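Local coordinates for ferric iron-binding protein HitA (Pseudomonas aeruginosa PAO1, PDB 6IWF) that binds ferric iron and is probably the periplasmic solute-binding component of a bacterial iron uptake system, also involved in gallium internalization, at residues A[13-18]-A[258-263]; A[82-87]-A[265-270]; A[103-108]-A[191-196]; A[121-126]-A[218-223]. All coordinates share one frame; numbering follows the deposited sequence.

Contact 1 of 4, residues A[13-18]-A[258-263]; sequences AATGIA and LSQSAE
Q260 lays a bent side chain along the first turns of helix 13-27, touching A14, T15 and A18 in a small van der Waals contact. It joins that helix to the loop between helix 251-258 and strand 264-265. The 187 Å² buried in total and the lack of any hydrogen bond across the segments mark a small contact held by van der Waals touch. Their backbones come nearest at T15 and Q260, whose CA atoms lie 5.4 Å apart. Because the Q260 chain folds back at chi2 (-59°), its successive atoms meet different residues of the helix. CB of Q260 is 3.5 Å from OG1 of T15, CG of Q260 is 3.8 Å from CB of A18, and OE1 of Q260 reaches to 3.5 Å from CB of A14. The same CG rests 3.6 Å from O of A14, a carbonyl already engaged by N of A18 within the helix. The T15 and Q260 side chains run past each other in opposite directions, and OG1 of T15, turned beside its own backbone N (chi1 -53°), is buried with no hydrogen-bonding partner in the model. Farther along the loop, OG of S261 donates to the anti lone pair of OE1 of E263 at 2.9 Å, bracing the inverse gamma turn centred on A262. E263 OE2 then forms a salt bridge to R102 and accepts from T100, both on strand 97-108, while the side chains of S261 and E263 rest against Y196, an iron-binding residue at the start of helix 196-205.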
loop_
_atom_site.group_PDB
_atom_site.type_symbol
_atom_site.label_atom_id
_atom_site.label_comp_id
_atom_site.label_asym_id
_atom_site.label_seq_id
_atom_site.Cartn_x
_atom_site.Cartn_y
_atom_site.Cartn_z
ATOM N N ALA A 13 -7.801 -9.387 -2.824
ATOM C CA ALA A 13 -8.133 -10.685 -3.414
ATOM C C ALA A 13 -8.464 -10.566 -4.897
ATOM O O ALA A 13 -7.929 -11.315 -5.726
ATOM C CB ALA A 13 -9.300 -11.312 -2.654
ATOM N N ALA A 14 -9.332 -9.616 -5.255
ATOM C CA ALA A 14 -9.757 -9.474 -6.645
ATOM C C ALA A 14 -8.626 -9.008 -7.548
ATOM O O ALA A 14 -8.635 -9.302 -8.746
ATOM C CB ALA A 14 -10.931 -8.498 -6.744
ATOM N N THR A 15 -7.659 -8.266 -7.009
ATOM C CA THR A 15 -6.516 -7.846 -7.817
ATOM C C THR A 15 -5.617 -9.033 -8.151
ATOM O O THR A 15 -5.144 -9.168 -9.288
ATOM C CB THR A 15 -5.735 -6.763 -7.067
ATOM O OG1 THR A 15 -6.629 -5.703 -6.683
ATOM C CG2 THR A 15 -4.612 -6.197 -7.925
ATOM N N GLY A 16 -5.357 -9.898 -7.165
ATOM C CA GLY A 16 -4.574 -11.091 -7.440
ATOM C C GLY A 16 -5.275 -12.006 -8.427
ATOM O O GLY A 16 -4.646 -12.565 -9.329
ATOM N N ILE A 17 -6.594 -12.135 -8.294
ATOM C CA ILE A 17 -7.352 -12.969 -9.221
ATOM C C ILE A 17 -7.268 -12.406 -10.634
ATOM O O ILE A 17 -7.067 -13.151 -11.605
ATOM C CB ILE A 17 -8.808 -13.098 -8.740
ATOM C CG1 ILE A 17 -8.872 -14.006 -7.510
ATOM C CG2 ILE A 17 -9.691 -13.645 -9.852
ATOM C CD1 ILE A 17 -10.092 -13.767 -6.640
ATOM N N ALA A 18 -7.409 -11.084 -10.773
ATOM C CA ALA A 18 -7.445 -10.474 -12.099
ATOM C C ALA A 18 -6.123 -10.657 -12.835
ATOM O O ALA A 18 -6.104 -11.031 -14.017
ATOM C CB ALA A 18 -7.807 -8.989 -11.988
ATOM N N LEU A 258 -5.098 -2.333 -12.426
ATOM C CA LEU A 258 -5.778 -1.066 -12.176
ATOM C C LEU A 258 -7.290 -1.177 -12.326
ATOM O O LEU A 258 -8.018 -0.346 -11.771
ATOM C CB LEU A 258 -5.215 0.009 -13.102
ATOM C CG LEU A 258 -3.754 0.322 -12.742
ATOM C CD1 LEU A 258 -3.153 1.361 -13.687
ATOM C CD2 LEU A 258 -3.659 0.767 -11.289
ATOM N N SER A 259 -7.785 -2.207 -13.021
ATOM C CA SER A 259 -9.226 -2.411 -13.113
ATOM C C SER A 259 -9.845 -2.779 -11.768
ATOM O O SER A 259 -11.063 -2.641 -11.601
ATOM C CB SER A 259 -9.537 -3.492 -14.157
ATOM O OG SER A 259 -9.085 -4.776 -13.725
ATOM N N GLN A 260 -9.036 -3.239 -10.805
ATOM C CA GLN A 260 -9.528 -3.634 -9.494
ATOM C C GLN A 260 -9.164 -2.675 -8.366
ATOM O O GLN A 260 -9.781 -2.745 -7.296
ATOM C CB GLN A 260 -9.004 -5.028 -9.138
ATOM C CG GLN A 260 -9.423 -6.087 -10.135
ATOM C CD GLN A 260 -10.929 -6.186 -10.259
ATOM O OE1 GLN A 260 -11.653 -6.166 -9.257
ATOM N NE2 GLN A 260 -11.415 -6.283 -11.489
ATOM N N SER A 261 -8.175 -1.809 -8.552
ATOM C CA SER A 261 -7.884 -0.846 -7.500
ATOM C C SER A 261 -7.413 0.452 -8.125
ATOM O O SER A 261 -6.569 0.445 -9.026
ATOM C CB SER A 261 -6.844 -1.375 -6.512
ATOM O OG SER A 261 -6.805 -0.539 -5.360
ATOM N N ALA A 262 -7.979 1.558 -7.642
ATOM C CA ALA A 262 -7.712 2.890 -8.174
ATOM C C ALA A 262 -6.381 3.371 -7.602
ATOM O O ALA A 262 -6.309 4.088 -6.605
ATOM C CB ALA A 262 -8.857 3.835 -7.836
ATOM N N GLU A 263 -5.303 2.942 -8.249
ATOM C CA GLU A 263 -3.950 3.248 -7.814
ATOM C C GLU A 263 -3.179 3.812 -9.000
ATOM O O GLU A 263 -3.705 3.929 -10.112
ATOM C CB GLU A 263 -3.273 2.005 -7.221
ATOM C CG GLU A 263 -4.052 1.479 -6.009
ATOM C CD GLU A 263 -3.307 0.443 -5.186
ATOM O OE1 GLU A 263 -3.955 -0.536 -4.753
ATOM O OE2 GLU A 263 -2.097 0.615 -4.945
#

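Contact 2 of 4, residues A[82-87]-A[265-270]; sequences LALVEP and PMRKGM
L84 and K268 join two turns through their backbones: N of K268 donates to O of L84 at 2.9 Å, with an almost straight N-H...O angle of 171°. L82 to V85 form a type I beta turn and R267 to M270 a type II turn, in which G269 takes a positive phi (82°). Both residues of the closest CA pair, V85 and R267, belong to these turns. The CA-H of R267 also leans on the carbonyl of L84, CA and O 3.4 Å apart, a weaker contact than the N-H bond. One water extends the backbone link, accepting from N of E86 and donating to O of M266 at 2.6 Å. K268 contributes the greater part of the side-chain contact. Bent at chi3 (-94°), it passes over the other turn, bringing its CE to 3.2 Å from O of A83 and its NZ into a weak hydrogen bond, 3.3 Å, with O of V85. E86 crosses it at about a right angle: OE2 of E86 touches CD of K268 at 3.3 Å, yet the charged ends stay beyond salt-bridge range, OE1 of E86 being 4.2 Å from NZ of K268. On the inner side, CG1 of V85 packs against O of M266 at 3.3 Å. CD2 of L84 meets NH1 of R267, whose hydrogen bond goes to O of L249. Around this junction, R267 N is held by Q254 of helix 251-258, and M266 bonds to the backbone of I99 while V85 packs on I97, both in strand 97-108.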
loop_
_atom_site.group_PDB
_atom_site.type_symbol
_atom_site.label_atom_id
_atom_site.label_comp_id
_atom_site.label_asym_id
_atom_site.label_seq_id
_atom_site.Cartn_x
_atom_site.Cartn_y
_atom_site.Cartn_z
ATOM N N LEU A 82 13.419 -4.594 -14.676
ATOM C CA LEU A 82 13.770 -3.411 -13.891
ATOM C C LEU A 82 13.661 -2.137 -14.718
ATOM O O LEU A 82 13.355 -1.066 -14.178
ATOM C CB LEU A 82 15.179 -3.550 -13.325
ATOM C CG LEU A 82 15.306 -4.648 -12.269
ATOM C CD1 LEU A 82 16.740 -5.026 -12.064
ATOM C CD2 LEU A 82 14.659 -4.205 -10.946
ATOM N N ALA A 83 13.895 -2.235 -16.026
ATOM C CA ALA A 83 13.825 -1.061 -16.882
ATOM C C ALA A 83 12.402 -0.538 -17.050
ATOM O O ALA A 83 12.222 0.566 -17.581
ATOM C CB ALA A 83 14.436 -1.385 -18.249
ATOM N N LEU A 84 11.390 -1.288 -16.610
ATOM C CA LEU A 84 10.013 -0.857 -16.794
ATOM C C LEU A 84 9.558 0.176 -15.767
ATOM O O LEU A 84 8.485 0.759 -15.954
ATOM C CB LEU A 84 9.082 -2.071 -16.763
ATOM C CG LEU A 84 9.269 -3.103 -17.893
ATOM C CD1 LEU A 84 8.439 -4.338 -17.622
ATOM C CD2 LEU A 84 8.916 -2.512 -19.260
ATOM N N VAL A 85 10.340 0.428 -14.707
ATOM C CA VAL A 85 9.966 1.377 -13.657
ATOM C C VAL A 85 11.159 2.253 -13.291
ATOM O O VAL A 85 12.315 1.933 -13.577
ATOM C CB VAL A 85 9.420 0.671 -12.382
ATOM C CG1 VAL A 85 8.341 -0.350 -12.734
ATOM C CG2 VAL A 85 10.554 0.019 -11.584
ATOM N N GLU A 86 10.863 3.371 -12.634
ATOM C CA GLU A 86 11.923 4.234 -12.146
ATOM C C GLU A 86 12.716 3.539 -11.036
ATOM O O GLU A 86 12.157 2.767 -10.247
ATOM C CB GLU A 86 11.335 5.552 -11.635
ATOM C CG GLU A 86 10.452 6.275 -12.650
ATOM C CD GLU A 86 11.251 7.002 -13.724
ATOM O OE1 GLU A 86 12.494 7.069 -13.610
ATOM O OE2 GLU A 86 10.634 7.506 -14.684
ATOM N N PRO A 87 14.023 3.803 -10.950
ATOM C CA PRO A 87 14.863 3.085 -9.971
ATOM C C PRO A 87 14.414 3.245 -8.530
ATOM O O PRO A 87 14.612 2.325 -7.727
ATOM C CB PRO A 87 16.256 3.694 -10.191
ATOM C CG PRO A 87 16.208 4.298 -11.546
ATOM C CD PRO A 87 14.799 4.734 -11.780
ATOM N N PRO A 265 -0.123 3.561 -11.706
ATOM C CA PRO A 265 0.748 2.529 -12.282
ATOM C C PRO A 265 2.223 2.874 -12.127
ATOM O O PRO A 265 2.625 4.043 -12.174
ATOM C CB PRO A 265 0.340 2.505 -13.763
ATOM C CG PRO A 265 -0.224 3.867 -14.014
ATOM C CD PRO A 265 -0.895 4.288 -12.725
ATOM N N MET A 266 3.045 1.832 -11.951
ATOM C CA MET A 266 4.480 2.040 -11.830
ATOM C C MET A 266 5.222 1.853 -13.147
ATOM O O MET A 266 6.374 2.277 -13.243
ATOM C CB MET A 266 5.080 1.115 -10.765
ATOM C CG MET A 266 4.611 1.448 -9.330
ATOM S SD MET A 266 5.410 2.894 -8.605
ATOM C CE MET A 266 4.456 4.279 -9.233
ATOM N N ARG A 267 4.571 1.270 -14.151
ATOM C CA ARG A 267 5.138 1.174 -15.491
ATOM C C ARG A 267 5.359 2.571 -16.046
ATOM O O ARG A 267 4.423 3.379 -16.105
ATOM C CB ARG A 267 4.196 0.383 -16.395
ATOM C CG ARG A 267 4.669 0.267 -17.838
ATOM C CD ARG A 267 3.601 -0.376 -18.704
ATOM N NE ARG A 267 3.958 -0.316 -20.123
ATOM C CZ ARG A 267 4.859 -1.100 -20.710
ATOM N NH1 ARG A 267 5.508 -2.021 -20.010
ATOM N NH2 ARG A 267 5.115 -0.967 -22.009
ATOM N N LYS A 268 6.608 2.862 -16.416
ATOM C CA LYS A 268 6.952 4.176 -16.942
ATOM C C LYS A 268 6.111 4.494 -18.168
ATOM O O LYS A 268 5.869 3.629 -19.013
ATOM C CB LYS A 268 8.433 4.225 -17.302
ATOM C CG LYS A 268 9.347 4.338 -16.103
ATOM C CD LYS A 268 10.736 4.780 -16.509
ATOM C CE LYS A 268 11.649 3.597 -16.720
ATOM N NZ LYS A 268 13.024 3.874 -16.212
ATOM N N GLY A 269 5.651 5.744 -18.250
ATOM C CA GLY A 269 4.882 6.217 -19.383
ATOM C C GLY A 269 3.412 5.880 -19.343
ATOM O O GLY A 269 2.683 6.233 -20.277
ATOM N N MET A 270 2.952 5.206 -18.299
ATOM C CA MET A 270 1.552 4.864 -18.145
ATOM C C MET A 270 0.865 5.873 -17.231
ATOM O O MET A 270 1.415 6.278 -16.201
ATOM C CB MET A 270 1.418 3.452 -17.582
ATOM C CG MET A 270 0.020 2.925 -17.617
ATOM S SD MET A 270 0.067 1.160 -17.855
ATOM C CE MET A 270 -1.589 0.879 -18.466
HETATM O O HOH W 1 7.818 4.032 -12.073
#

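Contact 3 of 4, residues A[103-108]-A[191-196]; sequences TRVLAY and ALINNY
V105 with I193 and A107 with A191 are the hydrogen-bonded pairs of an antiparallel strand pairing, the two directions 149° apart. N of V105 donates to O of I193 at 2.9 Å, whereas the return bond from I193 N is weak; A107 and A191 exchange two bonds. Past the paired strands, N195 takes over with mixed bonds: its N donates to O of T103, and its OD1 accepts from N of T103 at 3.1 Å, straight at hydrogen (176°) but from above the carbonyl plane. Apolar contacts line both faces: CG2 of V105 meets CG1 of I193 at 3.9 Å and CB of A107 meets CD1 of I193, while CD1 of L106 reaches CD2 of L192, 3.7 Å away, on the other face. R104 curls back so that its guanidinium lies over C of I193, its plane 82° from the N194 amide. A water at the guanidinium edge accepts from NH2 of R104 and donates to O of L192 at 2.6 Å. The polar closure by N195, whose ND2 also binds O of A262, probably fixes the strand end just where the chain turns into the iron-binding tyrosines Y196 and Y197.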
loop_
_atom_site.group_PDB
_atom_site.type_symbol
_atom_site.label_atom_id
_atom_site.label_comp_id
_atom_site.label_asym_id
_atom_site.label_seq_id
_atom_site.Cartn_x
_atom_site.Cartn_y
_atom_site.Cartn_z
ATOM N N THR A 103 -1.750 6.760 -2.324
ATOM C CA THR A 103 -1.466 7.912 -1.476
ATOM C C THR A 103 -2.400 7.950 -0.277
ATOM O O THR A 103 -3.580 7.598 -0.377
ATOM C CB THR A 103 -1.564 9.247 -2.280
ATOM O OG1 THR A 103 -1.199 10.352 -1.436
ATOM C CG2 THR A 103 -2.962 9.486 -2.852
ATOM N N ARG A 104 -1.866 8.390 0.858
ATOM C CA ARG A 104 -2.712 8.661 2.009
ATOM C C ARG A 104 -3.552 9.902 1.748
ATOM O O ARG A 104 -3.120 10.842 1.069
ATOM C CB ARG A 104 -1.864 8.855 3.273
ATOM C CG ARG A 104 -0.924 7.681 3.564
ATOM C CD ARG A 104 -1.670 6.522 4.127
ATOM N NE ARG A 104 -2.239 6.802 5.446
ATOM C CZ ARG A 104 -3.006 5.922 6.081
ATOM N NH1 ARG A 104 -3.258 4.751 5.504
ATOM N NH2 ARG A 104 -3.508 6.195 7.271
ATOM N N VAL A 105 -4.767 9.893 2.281
ATOM C CA VAL A 105 -5.705 11.002 2.148
ATOM C C VAL A 105 -6.432 11.176 3.474
ATOM O O VAL A 105 -6.262 10.389 4.412
ATOM C CB VAL A 105 -6.717 10.778 1.006
ATOM C CG1 VAL A 105 -5.994 10.669 -0.324
ATOM C CG2 VAL A 105 -7.555 9.530 1.271
ATOM N N LEU A 106 -7.258 12.220 3.541
ATOM C CA LEU A 106 -8.200 12.437 4.635
ATOM C C LEU A 106 -9.606 12.376 4.033
ATOM O O LEU A 106 -10.030 13.303 3.335
ATOM C CB LEU A 106 -7.930 13.783 5.334
ATOM C CG LEU A 106 -8.814 14.100 6.545
ATOM C CD1 LEU A 106 -8.446 13.230 7.743
ATOM C CD2 LEU A 106 -8.641 15.574 6.891
ATOM N N ALA A 107 -10.331 11.283 4.258
ATOM C CA ALA A 107 -11.727 11.246 3.827
ATOM C C ALA A 107 -12.553 12.046 4.825
ATOM O O ALA A 107 -12.276 12.016 6.027
ATOM C CB ALA A 107 -12.236 9.810 3.729
ATOM N N TYR A 108 -13.525 12.809 4.331
ATOM C CA TYR A 108 -14.322 13.616 5.244
ATOM C C TYR A 108 -15.749 13.729 4.728
ATOM O O TYR A 108 -16.018 13.563 3.536
ATOM C CB TYR A 108 -13.714 15.011 5.460
ATOM C CG TYR A 108 -13.807 15.950 4.270
ATOM C CD1 TYR A 108 -12.929 15.831 3.197
ATOM C CD2 TYR A 108 -14.750 16.972 4.236
ATOM C CE1 TYR A 108 -13.000 16.685 2.104
ATOM C CE2 TYR A 108 -14.831 17.847 3.128
ATOM C CZ TYR A 108 -13.954 17.688 2.073
ATOM O OH TYR A 108 -14.008 18.529 0.971
ATOM N N ALA A 191 -11.625 10.369 8.282
ATOM C CA ALA A 191 -10.809 9.189 8.547
ATOM C C ALA A 191 -9.530 9.245 7.730
ATOM O O ALA A 191 -9.531 9.730 6.594
ATOM C CB ALA A 191 -11.566 7.886 8.232
ATOM N N LEU A 192 -8.452 8.734 8.326
ATOM C CA LEU A 192 -7.149 8.611 7.684
ATOM C C LEU A 192 -7.097 7.272 6.963
ATOM O O LEU A 192 -7.181 6.225 7.608
ATOM C CB LEU A 192 -6.049 8.686 8.742
ATOM C CG LEU A 192 -5.956 9.991 9.534
ATOM C CD1 LEU A 192 -4.953 9.840 10.650
ATOM C CD2 LEU A 192 -5.543 11.126 8.580
ATOM N N ILE A 193 -6.975 7.297 5.631
ATOM C CA ILE A 193 -7.048 6.088 4.809
ATOM C C ILE A 193 -6.231 6.293 3.540
ATOM O O ILE A 193 -5.831 7.403 3.206
ATOM C CB ILE A 193 -8.496 5.720 4.400
ATOM C CG1 ILE A 193 -9.141 6.893 3.653
ATOM C CG2 ILE A 193 -9.331 5.277 5.588
ATOM C CD1 ILE A 193 -10.276 6.469 2.740
ATOM N N ASN A 194 -5.972 5.199 2.826
ATOM C CA ASN A 194 -5.424 5.307 1.486
ATOM C C ASN A 194 -6.523 5.661 0.493
ATOM O O ASN A 194 -7.701 5.339 0.691
ATOM C CB ASN A 194 -4.755 4.000 1.087
ATOM C CG ASN A 194 -3.313 3.932 1.541
ATOM O OD1 ASN A 194 -2.626 4.962 1.631
ATOM N ND2 ASN A 194 -2.837 2.727 1.808
ATOM N N ASN A 195 -6.117 6.302 -0.604
ATOM C CA ASN A 195 -7.102 6.903 -1.501
ATOM C C ASN A 195 -8.042 5.869 -2.105
ATOM O O ASN A 195 -9.212 6.179 -2.367
ATOM C CB ASN A 195 -6.378 7.665 -2.616
ATOM C CG ASN A 195 -5.682 6.737 -3.579
ATOM O OD1 ASN A 195 -4.675 6.106 -3.243
ATOM N ND2 ASN A 195 -6.228 6.626 -4.789
ATOM N N TYR A 196 -7.564 4.640 -2.336
ATOM C CA TYR A 196 -8.329 3.752 -3.208
ATOM C C TYR A 196 -9.599 3.220 -2.546
ATOM O O TYR A 196 -10.500 2.768 -3.263
ATOM C CB TYR A 196 -7.440 2.602 -3.706
ATOM C CG TYR A 196 -6.801 1.788 -2.620
ATOM C CD1 TYR A 196 -7.535 0.826 -1.934
ATOM C CD2 TYR A 196 -5.464 1.960 -2.283
ATOM C CE1 TYR A 196 -6.957 0.063 -0.934
ATOM C CE2 TYR A 196 -4.877 1.194 -1.275
ATOM C CZ TYR A 196 -5.638 0.251 -0.605
ATOM O OH TYR A 196 -5.081 -0.522 0.399
HETATM O O HOH W 2 -5.705 4.634 9.035
#

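Contact 4 of 4, residues A[121-126]-A[218-223]; sequences SLMDLS and QDPGAL
A very short hydrogen bond, 2.5 Å from OG of S121 to OD1 of D219, marks the D219 carboxylate as a bridge between two loops. The hydroxyl enters on the syn lone pair of OD1. The second oxygen serves both segments: OD2 of D219 accepts N of L122 at 2.9 Å, on its syn side, and N of G221 at 3.0 Å, from above the carboxylate plane. That last bond makes D219 the head of an Asx turn leading into the 3-10 segment 220-221. S121 mirrors it as the head of an ST turn, since N of M123 donates to OG of S121 at 3.0 Å. With chi1 at 173°, that OG lies beside the carbonyl carbon of S121, where it can accept the hydrogen bond from N of M123 and still donate its own to OD1 of D219. Apolar groups close the contact beside the carboxylate. CB of L122 lies 3.7 Å from N of G221, and CD2 of L122 is 4.1 Å from CB of P220; SD of M123 comes 4.2 Å from CG of P220, the two side chains crossing at about a right angle. Q146 of helix 141-154 and W162 of helix 156-169 bind the carbonyls of P220 and L122. Three donors on one buried carboxylate would probably keep D219 ionised, and through them a single side chain sets the start of both short helical turns and joins them.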
loop_
_atom_site.group_PDB
_atom_site.type_symbol
_atom_site.label_atom_id
_atom_site.label_comp_id
_atom_site.label_asym_id
_atom_site.label_seq_id
_atom_site.Cartn_x
_atom_site.Cartn_y
_atom_site.Cartn_z
ATOM N N SER A 121 -2.605 19.850 8.727
ATOM C CA SER A 121 -1.543 18.856 8.672
ATOM C C SER A 121 -2.022 17.596 9.376
ATOM O O SER A 121 -2.816 17.674 10.309
ATOM C CB SER A 121 -0.264 19.368 9.371
ATOM O OG SER A 121 0.732 18.361 9.466
ATOM N N LEU A 122 -1.507 16.438 8.940
ATOM C CA LEU A 122 -1.634 15.224 9.746
ATOM C C LEU A 122 -1.230 15.475 11.192
ATOM O O LEU A 122 -1.816 14.912 12.131
ATOM C CB LEU A 122 -0.745 14.127 9.161
ATOM C CG LEU A 122 -0.787 12.777 9.877
ATOM C CD1 LEU A 122 -2.106 12.105 9.523
ATOM C CD2 LEU A 122 0.376 11.918 9.423
ATOM N N MET A 123 -0.213 16.309 11.388
ATOM C CA MET A 123 0.335 16.498 12.722
ATOM C C MET A 123 -0.627 17.234 13.645
ATOM O O MET A 123 -0.478 17.144 14.873
ATOM C CB MET A 123 1.669 17.241 12.621
ATOM C CG MET A 123 2.696 16.576 11.704
ATOM S SD MET A 123 3.045 14.852 12.162
ATOM C CE MET A 123 3.790 15.082 13.784
ATOM N N ASP A 124 -1.639 17.920 13.089
ATOM C CA ASP A 124 -2.607 18.635 13.910
ATOM C C ASP A 124 -3.572 17.698 14.626
ATOM O O ASP A 124 -4.198 18.117 15.602
ATOM C CB ASP A 124 -3.386 19.633 13.044
ATOM C CG ASP A 124 -2.504 20.748 12.520
ATOM O OD1 ASP A 124 -1.605 21.195 13.265
ATOM O OD2 ASP A 124 -2.696 21.176 11.366
ATOM N N LEU A 125 -3.686 16.436 14.183
ATOM C CA LEU A 125 -4.710 15.529 14.704
ATOM C C LEU A 125 -4.395 15.016 16.103
ATOM O O LEU A 125 -5.241 14.346 16.713
ATOM C CB LEU A 125 -4.896 14.353 13.735
ATOM C CG LEU A 125 -5.644 14.780 12.480
ATOM C CD1 LEU A 125 -5.759 13.623 11.500
ATOM C CD2 LEU A 125 -7.039 15.305 12.843
ATOM N N SER A 126 -3.207 15.298 16.623
ATOM C CA SER A 126 -2.916 14.977 18.013
ATOM C C SER A 126 -3.460 16.031 18.971
ATOM O O SER A 126 -3.395 15.838 20.192
ATOM C CB SER A 126 -1.401 14.811 18.197
ATOM O OG SER A 126 -0.717 16.013 17.865
ATOM N N GLN A 218 4.010 18.438 1.015
ATOM C CA GLN A 218 4.975 17.508 1.608
ATOM C C GLN A 218 4.615 17.160 3.039
ATOM O O GLN A 218 5.475 16.722 3.805
ATOM C CB GLN A 218 6.411 18.036 1.549
ATOM C CG GLN A 218 6.932 18.146 0.152
ATOM C CD GLN A 218 8.423 18.389 0.114
ATOM O OE1 GLN A 218 9.077 18.565 1.150
ATOM N NE2 GLN A 218 8.969 18.419 -1.086
ATOM N N ASP A 219 3.338 17.322 3.384
ATOM C CA ASP A 219 2.862 16.907 4.690
ATOM C C ASP A 219 3.118 15.417 4.901
ATOM O O ASP A 219 3.042 14.627 3.959
ATOM C CB ASP A 219 1.366 17.175 4.821
ATOM C CG ASP A 219 0.905 17.141 6.260
ATOM O OD1 ASP A 219 1.249 18.106 6.985
ATOM O OD2 ASP A 219 0.220 16.148 6.654
ATOM N N PRO A 220 3.397 14.987 6.134
ATOM C CA PRO A 220 3.538 13.536 6.345
ATOM C C PRO A 220 2.288 12.774 5.940
ATOM O O PRO A 220 2.389 11.628 5.488
ATOM C CB PRO A 220 3.832 13.414 7.849
ATOM C CG PRO A 220 4.436 14.748 8.223
ATOM C CD PRO A 220 3.687 15.761 7.357
ATOM N N GLY A 221 1.116 13.394 6.034
ATOM C CA GLY A 221 -0.100 12.712 5.656
ATOM C C GLY A 221 -0.360 12.653 4.168
ATOM O O GLY A 221 -1.411 12.146 3.773
ATOM N N ALA A 222 0.559 13.190 3.350
ATOM C CA ALA A 222 0.518 13.092 1.893
ATOM C C ALA A 222 1.424 11.971 1.374
ATOM O O ALA A 222 1.742 11.924 0.181
ATOM C CB ALA A 222 0.903 14.443 1.271
ATOM N N LEU A 223 1.810 11.052 2.259
ATOM C CA LEU A 223 2.726 9.967 1.942
ATOM C C LEU A 223 2.233 9.133 0.764
ATOM O O LEU A 223 1.062 8.749 0.704
ATOM C CB LEU A 223 2.881 9.079 3.173
ATOM C CG LEU A 223 3.803 7.877 3.033
ATOM C CD1 LEU A 223 5.247 8.335 2.879
ATOM C CD2 LEU A 223 3.633 6.919 4.258
#

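How the contacts relate
Contacts 1 and 2 lie 18 Å apart between centres and touch where L258 packs on P265; contacts 3 and 4, 11 Å apart, join through R104 and L223. Strand 97-108 runs between these pairs: its early part meets contact 2, its later part belongs to contact 3. Along the chain, contacts 1 and 2 are interleaved, as are contacts 3 and 4, and the second pair is nested within the loops closed by the first. Contacts 1 and 4 lie on opposite sides of the chain's centre, 28 Å apart between centres, consistent with the two lobes of a periplasmic binding protein. Contacts 1 and 3 meet at Y196, itself iron-binding, and close to H12, near T15; contacts 2 and 4 lie away from that site.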